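Local coordinates for protoporphyrinogen oxidase (Exiguobacterium sibiricum, PDB 3LOV), which binds FAD and probably oxidises coproporphyrinogen III to coproporphyrin III with molecular oxygen, a step of heme b biosynthesis, at residues T314-Q319 and P355-L360; P300-L305 and Q422-E427. All coordinates share one frame; numbering follows the deposited sequence. Where two conformers were deposited one is given.

Interaction 1: T314-Q319 and P355-L360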
loop_
_atom_site.group_PDB
_atom_site.type_symbol
_atom_site.label_atom_id
_atom_site.label_comp_id
_atom_site.label_asym_id
_atom_site.label_seq_id
_atom_site.Cartn_x
_atom_site.Cartn_y
_atom_site.Cartn_z
ATOM N N THR A 314 3.134 -17.570 -0.824
ATOM C CA THR A 314 4.128 -17.768 0.208
ATOM C C THR A 314 4.475 -19.235 0.213
ATOM O O THR A 314 3.589 -20.065 0.225
ATOM C CB THR A 314 3.624 -17.350 1.605
ATOM O OG1 THR A 314 3.521 -15.914 1.675
ATOM C CG2 THR A 314 4.596 -17.849 2.680
HETATM N N MSE A 315 5.771 -19.538 0.155
HETATM C CA MSE A 315 6.263 -20.929 0.177
HETATM C C MSE A 315 7.127 -21.170 1.416
HETATM O O MSE A 315 8.114 -20.460 1.624
HETATM C CB MSE A 315 7.099 -21.196 -1.064
HETATM C CG MSE A 315 6.275 -21.319 -2.312
HETATM SE SE MSE A 315 7.269 -20.809 -3.879
HETATM C CE MSE A 315 6.143 -21.876 -4.993
ATOM N N ILE A 316 6.716 -22.155 2.219
ATOM C CA ILE A 316 7.382 -22.532 3.454
ATOM C C ILE A 316 8.255 -23.733 3.120
ATOM O O ILE A 316 7.770 -24.742 2.656
ATOM C CB ILE A 316 6.380 -22.930 4.574
ATOM C CG1 ILE A 316 5.654 -21.691 5.138
ATOM C CG2 ILE A 316 7.130 -23.682 5.715
ATOM C CD1 ILE A 316 4.346 -21.989 5.873
ATOM N N PHE A 317 9.551 -23.598 3.365
ATOM C CA PHE A 317 10.516 -24.678 3.181
ATOM C C PHE A 317 11.140 -25.047 4.496
ATOM O O PHE A 317 11.346 -24.174 5.347
ATOM C CB PHE A 317 11.663 -24.195 2.312
ATOM C CG PHE A 317 11.248 -23.779 0.946
ATOM C CD1 PHE A 317 11.191 -24.713 -0.090
ATOM C CD2 PHE A 317 10.902 -22.455 0.689
ATOM C CE1 PHE A 317 10.813 -24.327 -1.373
ATOM C CE2 PHE A 317 10.533 -22.066 -0.580
ATOM C CZ PHE A 317 10.476 -22.998 -1.617
ATOM N N ASP A 318 11.519 -26.313 4.653
ATOM C CA ASP A 318 12.386 -26.685 5.766
ATOM C C ASP A 318 13.650 -25.815 5.702
ATOM O O ASP A 318 14.110 -25.456 4.614
ATOM C CB ASP A 318 12.716 -28.186 5.737
ATOM C CG ASP A 318 11.627 -29.035 6.384
ATOM O OD1 ASP A 318 11.188 -28.674 7.501
ATOM O OD2 ASP A 318 11.213 -30.059 5.783
ATOM N N GLN A 319 14.165 -25.433 6.870
ATOM C CA GLN A 319 15.282 -24.499 6.953
ATOM C C GLN A 319 16.376 -24.922 5.988
ATOM O O GLN A 319 16.697 -26.102 5.903
ATOM C CB GLN A 319 15.819 -24.433 8.379
ATOM C CG GLN A 319 16.884 -23.362 8.575
ATOM C CD GLN A 319 16.557 -22.410 9.720
ATOM O OE1 GLN A 319 15.453 -21.873 9.797
ATOM N NE2 GLN A 319 17.521 -22.185 10.601
ATOM N N PRO A 355 10.626 -18.784 12.620
ATOM C CA PRO A 355 11.926 -18.925 13.274
ATOM C C PRO A 355 12.839 -20.041 12.727
ATOM O O PRO A 355 14.054 -19.819 12.566
ATOM C CB PRO A 355 11.537 -19.226 14.729
ATOM C CG PRO A 355 10.152 -19.838 14.631
ATOM C CD PRO A 355 9.511 -19.029 13.553
ATOM N N ASP A 356 12.275 -21.219 12.450
ATOM C CA ASP A 356 13.094 -22.367 12.036
ATOM C C ASP A 356 12.808 -22.819 10.627
ATOM O O ASP A 356 12.765 -24.019 10.345
ATOM C CB ASP A 356 12.853 -23.519 12.992
ATOM C CG ASP A 356 13.332 -23.196 14.376
ATOM O OD1 ASP A 356 14.561 -23.010 14.522
ATOM O OD2 ASP A 356 12.483 -23.081 15.287
ATOM N N HIS A 357 12.605 -21.857 9.735
ATOM C CA HIS A 357 12.270 -22.171 8.360
ATOM C C HIS A 357 12.733 -21.100 7.407
ATOM O O HIS A 357 13.056 -19.988 7.810
ATOM C CB HIS A 357 10.752 -22.334 8.199
ATOM C CG HIS A 357 10.169 -23.457 8.990
ATOM N ND1 HIS A 357 9.991 -23.387 10.354
ATOM C CD2 HIS A 357 9.686 -24.662 8.606
ATOM C CE1 HIS A 357 9.421 -24.500 10.776
ATOM N NE2 HIS A 357 9.230 -25.293 9.736
ATOM N N THR A 358 12.746 -21.469 6.127
ATOM C CA THR A 358 13.010 -20.564 5.050
ATOM C C THR A 358 11.648 -20.326 4.434
ATOM O O THR A 358 10.976 -21.272 3.988
ATOM C CB THR A 358 13.978 -21.184 4.045
ATOM O OG1 THR A 358 15.243 -21.373 4.693
ATOM C CG2 THR A 358 14.185 -20.293 2.827
ATOM N N VAL A 359 11.226 -19.059 4.422
ATOM C CA VAL A 359 9.926 -18.711 3.861
ATOM C C VAL A 359 10.072 -17.617 2.830
ATOM O O VAL A 359 10.618 -16.542 3.133
ATOM C CB VAL A 359 8.979 -18.268 4.954
ATOM C CG1 VAL A 359 7.588 -17.967 4.370
ATOM C CG2 VAL A 359 8.923 -19.356 6.070
ATOM N N LEU A 360 9.574 -17.903 1.623
ATOM C CA LEU A 360 9.603 -16.955 0.515
ATOM C C LEU A 360 8.165 -16.457 0.249
ATOM O O LEU A 360 7.221 -17.238 0.219
ATOM C CB LEU A 360 10.243 -17.575 -0.749
ATOM C CG LEU A 360 11.716 -18.075 -0.705
ATOM C CD1 LEU A 360 12.166 -18.661 -2.062
ATOM C CD2 LEU A 360 12.692 -16.967 -0.296
#

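Interaction 2: P300-L305 and Q422-E427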
loop_
_atom_site.group_PDB
_atom_site.type_symbol
_atom_site.label_atom_id
_atom_site.label_comp_id
_atom_site.label_asym_id
_atom_site.label_seq_id
_atom_site.Cartn_x
_atom_site.Cartn_y
_atom_site.Cartn_z
ATOM N N PRO A 300 -17.122 11.068 -11.999
ATOM C CA PRO A 300 -16.283 10.480 -13.051
ATOM C C PRO A 300 -14.861 10.240 -12.538
ATOM O O PRO A 300 -14.205 9.299 -12.987
ATOM C CB PRO A 300 -16.296 11.552 -14.155
ATOM C CG PRO A 300 -16.604 12.835 -13.441
ATOM C CD PRO A 300 -17.558 12.432 -12.339
ATOM N N GLU A 301 -14.399 11.093 -11.612
ATOM C CA GLU A 301 -13.080 10.913 -10.984
ATOM C C GLU A 301 -12.950 9.506 -10.415
ATOM O O GLU A 301 -11.941 8.834 -10.625
ATOM C CB GLU A 301 -12.826 11.918 -9.875
ATOM C CG GLU A 301 -12.803 13.361 -10.328
ATOM C CD GLU A 301 -14.200 13.999 -10.408
ATOM O OE1 GLU A 301 -15.228 13.320 -10.235
ATOM O OE2 GLU A 301 -14.267 15.215 -10.585
ATOM N N LEU A 302 -13.988 9.021 -9.755
ATOM C CA LEU A 302 -13.964 7.652 -9.243
ATOM C C LEU A 302 -14.145 6.591 -10.329
ATOM O O LEU A 302 -13.585 5.508 -10.211
ATOM C CB LEU A 302 -15.003 7.454 -8.139
ATOM C CG LEU A 302 -14.725 8.176 -6.827
ATOM C CD1 LEU A 302 -15.681 7.632 -5.745
ATOM C CD2 LEU A 302 -13.294 8.011 -6.371
ATOM N N GLU A 303 -14.927 6.881 -11.381
ATOM C CA GLU A 303 -15.061 5.925 -12.514
ATOM C C GLU A 303 -13.720 5.727 -13.252
ATOM O O GLU A 303 -13.445 4.672 -13.757
ATOM C CB GLU A 303 -16.121 6.394 -13.527
ATOM C CG GLU A 303 -17.532 6.387 -12.971
ATOM C CD GLU A 303 -18.523 7.235 -13.764
ATOM O OE1 GLU A 303 -18.130 7.979 -14.684
ATOM O OE2 GLU A 303 -19.710 7.193 -13.414
ATOM N N GLN A 304 -12.914 6.768 -13.323
ATOM C CA GLN A 304 -11.610 6.696 -13.986
ATOM C C GLN A 304 -10.461 6.320 -13.080
ATOM O O GLN A 304 -9.341 6.266 -13.544
ATOM C CB GLN A 304 -11.304 8.062 -14.605
ATOM C CG GLN A 304 -12.270 8.377 -15.738
ATOM C CD GLN A 304 -12.391 9.862 -15.986
ATOM O OE1 GLN A 304 -11.398 10.593 -16.041
ATOM N NE2 GLN A 304 -13.617 10.326 -16.105
ATOM N N LEU A 305 -10.708 6.048 -11.796
ATOM C CA LEU A 305 -9.644 5.601 -10.905
ATOM C C LEU A 305 -9.459 4.107 -11.068
ATOM O O LEU A 305 -10.270 3.313 -10.605
ATOM C CB LEU A 305 -9.965 5.990 -9.454
ATOM C CG LEU A 305 -8.900 5.767 -8.388
ATOM C CD1 LEU A 305 -7.678 6.630 -8.647
ATOM C CD2 LEU A 305 -9.482 6.014 -6.997
ATOM N N GLN A 422 -11.125 15.833 -3.444
ATOM C CA GLN A 422 -11.855 16.970 -2.826
ATOM C C GLN A 422 -13.149 17.238 -3.605
ATOM O O GLN A 422 -14.238 17.426 -3.034
ATOM C CB GLN A 422 -10.964 18.244 -2.768
ATOM C CG GLN A 422 -11.736 19.583 -2.710
ATOM C CD GLN A 422 -10.838 20.838 -2.654
ATOM O OE1 GLN A 422 -9.616 20.753 -2.520
ATOM N NE2 GLN A 422 -11.462 22.007 -2.747
ATOM N N ARG A 423 -13.036 17.273 -4.929
ATOM C CA ARG A 423 -14.214 17.502 -5.733
ATOM C C ARG A 423 -15.227 16.346 -5.592
ATOM O O ARG A 423 -16.399 16.609 -5.472
ATOM C CB ARG A 423 -13.843 17.801 -7.200
ATOM C CG ARG A 423 -15.034 18.320 -8.060
ATOM C CD ARG A 423 -15.724 17.149 -8.716
ATOM N NE ARG A 423 -17.126 17.344 -9.074
ATOM C CZ ARG A 423 -17.928 16.359 -9.461
ATOM N NH1 ARG A 423 -17.475 15.100 -9.501
ATOM N NH2 ARG A 423 -19.190 16.621 -9.795
ATOM N N VAL A 424 -14.785 15.082 -5.585
ATOM C CA VAL A 424 -15.683 13.933 -5.331
ATOM C C VAL A 424 -16.464 14.138 -3.992
ATOM O O VAL A 424 -17.700 14.072 -3.963
ATOM C CB VAL A 424 -14.894 12.552 -5.404
ATOM C CG1 VAL A 424 -15.634 11.394 -4.728
ATOM C CG2 VAL A 424 -14.545 12.170 -6.851
ATOM N N ARG A 425 -15.750 14.490 -2.925
ATOM C CA ARG A 425 -16.350 14.676 -1.600
ATOM C C ARG A 425 -17.380 15.805 -1.539
ATOM O O ARG A 425 -18.425 15.643 -0.887
ATOM C CB ARG A 425 -15.267 14.890 -0.552
ATOM C CG ARG A 425 -14.462 13.592 -0.273
ATOM C CD ARG A 425 -13.522 13.798 0.902
ATOM N NE ARG A 425 -13.092 12.538 1.507
ATOM C CZ ARG A 425 -11.822 12.162 1.671
ATOM N NH1 ARG A 425 -10.800 12.945 1.320
ATOM N NH2 ARG A 425 -11.569 11.006 2.253
ATOM N N GLU A 426 -17.124 16.900 -2.271
ATOM C CA GLU A 426 -18.061 18.030 -2.368
ATOM C C GLU A 426 -19.314 17.649 -3.124
ATOM O O GLU A 426 -20.423 18.056 -2.768
ATOM C CB GLU A 426 -17.396 19.218 -3.080
ATOM C CG GLU A 426 -16.308 19.864 -2.252
ATOM C CD GLU A 426 -15.484 20.869 -3.047
ATOM O OE1 GLU A 426 -15.865 21.168 -4.209
ATOM O OE2 GLU A 426 -14.454 21.344 -2.504
ATOM N N GLU A 427 -19.144 16.875 -4.190
ATOM C CA GLU A 427 -20.274 16.388 -4.916
ATOM C C GLU A 427 -21.105 15.460 -4.046
ATOM O O GLU A 427 -22.323 15.538 -4.050
ATOM C CB GLU A 427 -19.839 15.639 -6.164
ATOM C CG GLU A 427 -20.963 14.877 -6.875
ATOM C CD GLU A 427 -21.897 15.771 -7.715
ATOM O OE1 GLU A 427 -21.882 16.999 -7.546
ATOM O OE2 GLU A 427 -22.621 15.225 -8.569
#

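Interaction 1: T314-Q319 and P355-L360
Thr314 meets the neighbouring strand through its methyl: CG2 lies 3.4 Å from Val359 CG1, tighter than a usual carbon contact, while its CA-H points to the carbonyl oxygen of Leu360. That oxygen also takes the N-H of Met315 (N to O 2.7 Å), and Met315 O receives Leu360 N, closing an antiparallel hydrogen-bonded pair. The selenomethionine chain of Met315 runs extended beyond CG and leads away from Leu360, onto Val384, Leu385 and Leu388 of helix 377-392. Ile316, opposite Val359 in a non-hydrogen-bonded pair, emerges on the other face of the sheet; its CG1 lies alongside Val359 CG2 at 4.1 Å, the two side chains pointing the same way, with Ile55 packed on both. Its CG2 branch, anti to the backbone N, reaches instead to CD2 of His357 (4.0 Å). Phe317 forms the next hydrogen-bonded pair, giving its N-H to Thr358 O (N to O 2.8 Å, 161° at the hydrogen), and Phe317 O accepts Thr358 N at 3.1 Å. With CG beside the backbone N (chi1 -61°), the ring turns its edge to Thr358 O, nearly in plane, and brings CE2 to within 4.1 Å of Leu360 CD1. Beyond the strand, Gln319 bends at chi2 and carries OE1 to 2.8 Å from His357 N, though the angle is too poor for a hydrogen bond. These are adjacent strands of the mixed sheet in this flavin amine oxidase fold. Four backbone bonds pair the peptide groups that face across, and the buried side chains beside them are mostly apolar; Asp318, Gln319, Asp356 and His357, whose NE2 is hydrogen-bonded to Lys399, cluster at the more exposed end.

Interaction 2: P300-L305 and Q422-E427
A salt-bridge network of Glu301, Arg423 and Glu427 ties the short helix 300-303 to helix 417-431. Glu301 OE1 stands at the guanidinium edge, near its plane, 3.0 Å from Arg423 NH1; the hydrogen bond within this ion pair is weak, bent to 124° at the hydrogen. Carboxylate and guanidinium planes lie 25° apart. A bend at chi2 (84°) turns the Glu301 carboxylate to the guanidinium edge, where its OE2 comes 3.1 Å from Arg423 CD. NH1 also donates to the backbone oxygen of His298, the stronger polar partner of this arginine. Glu427, one turn on in the same helix, places CB against a face of the guanidinium and Glu427 OE1 3.5 Å from Arg423 NH2, well out of plane, an attraction of charges alone; its OE2 accepts His298 N. The contact thus joins two helices of the flavin amine oxidase fold. Beside the ion pair, Val424 forms the apolar part: Val424 CG2 lies 3.5 Å from Glu301 CB, the two side chains running in opposite directions, and CG1, anti to the backbone N, meets Leu302 CD1 at 3.9 Å, crossing at about a right angle. Leu302 packs further on His287, Val290 and Val291 of helix 287-293.

Overall arrangement
The two contacts sit on opposite sides of the chain's centre, their own centres about 44 Å apart, and share no element. Interaction 1 is nested within the chain loop closed by interaction 2, and helix 300-303 is followed in the chain by strand 307-318. Both are partly buried. In interaction 1 regular backbone bonding joins neighbouring strands, with mostly apolar side chains on both faces and an exposed polar end; it buries 548 Å². Interaction 2 buries 218 Å² and depends on side chains alone, a partly exposed ion pair beside a buried valine-leucine contact between helices. Neither touches FAD: Thr314 and Leu302 have side chains about 11 and 12 Å from it.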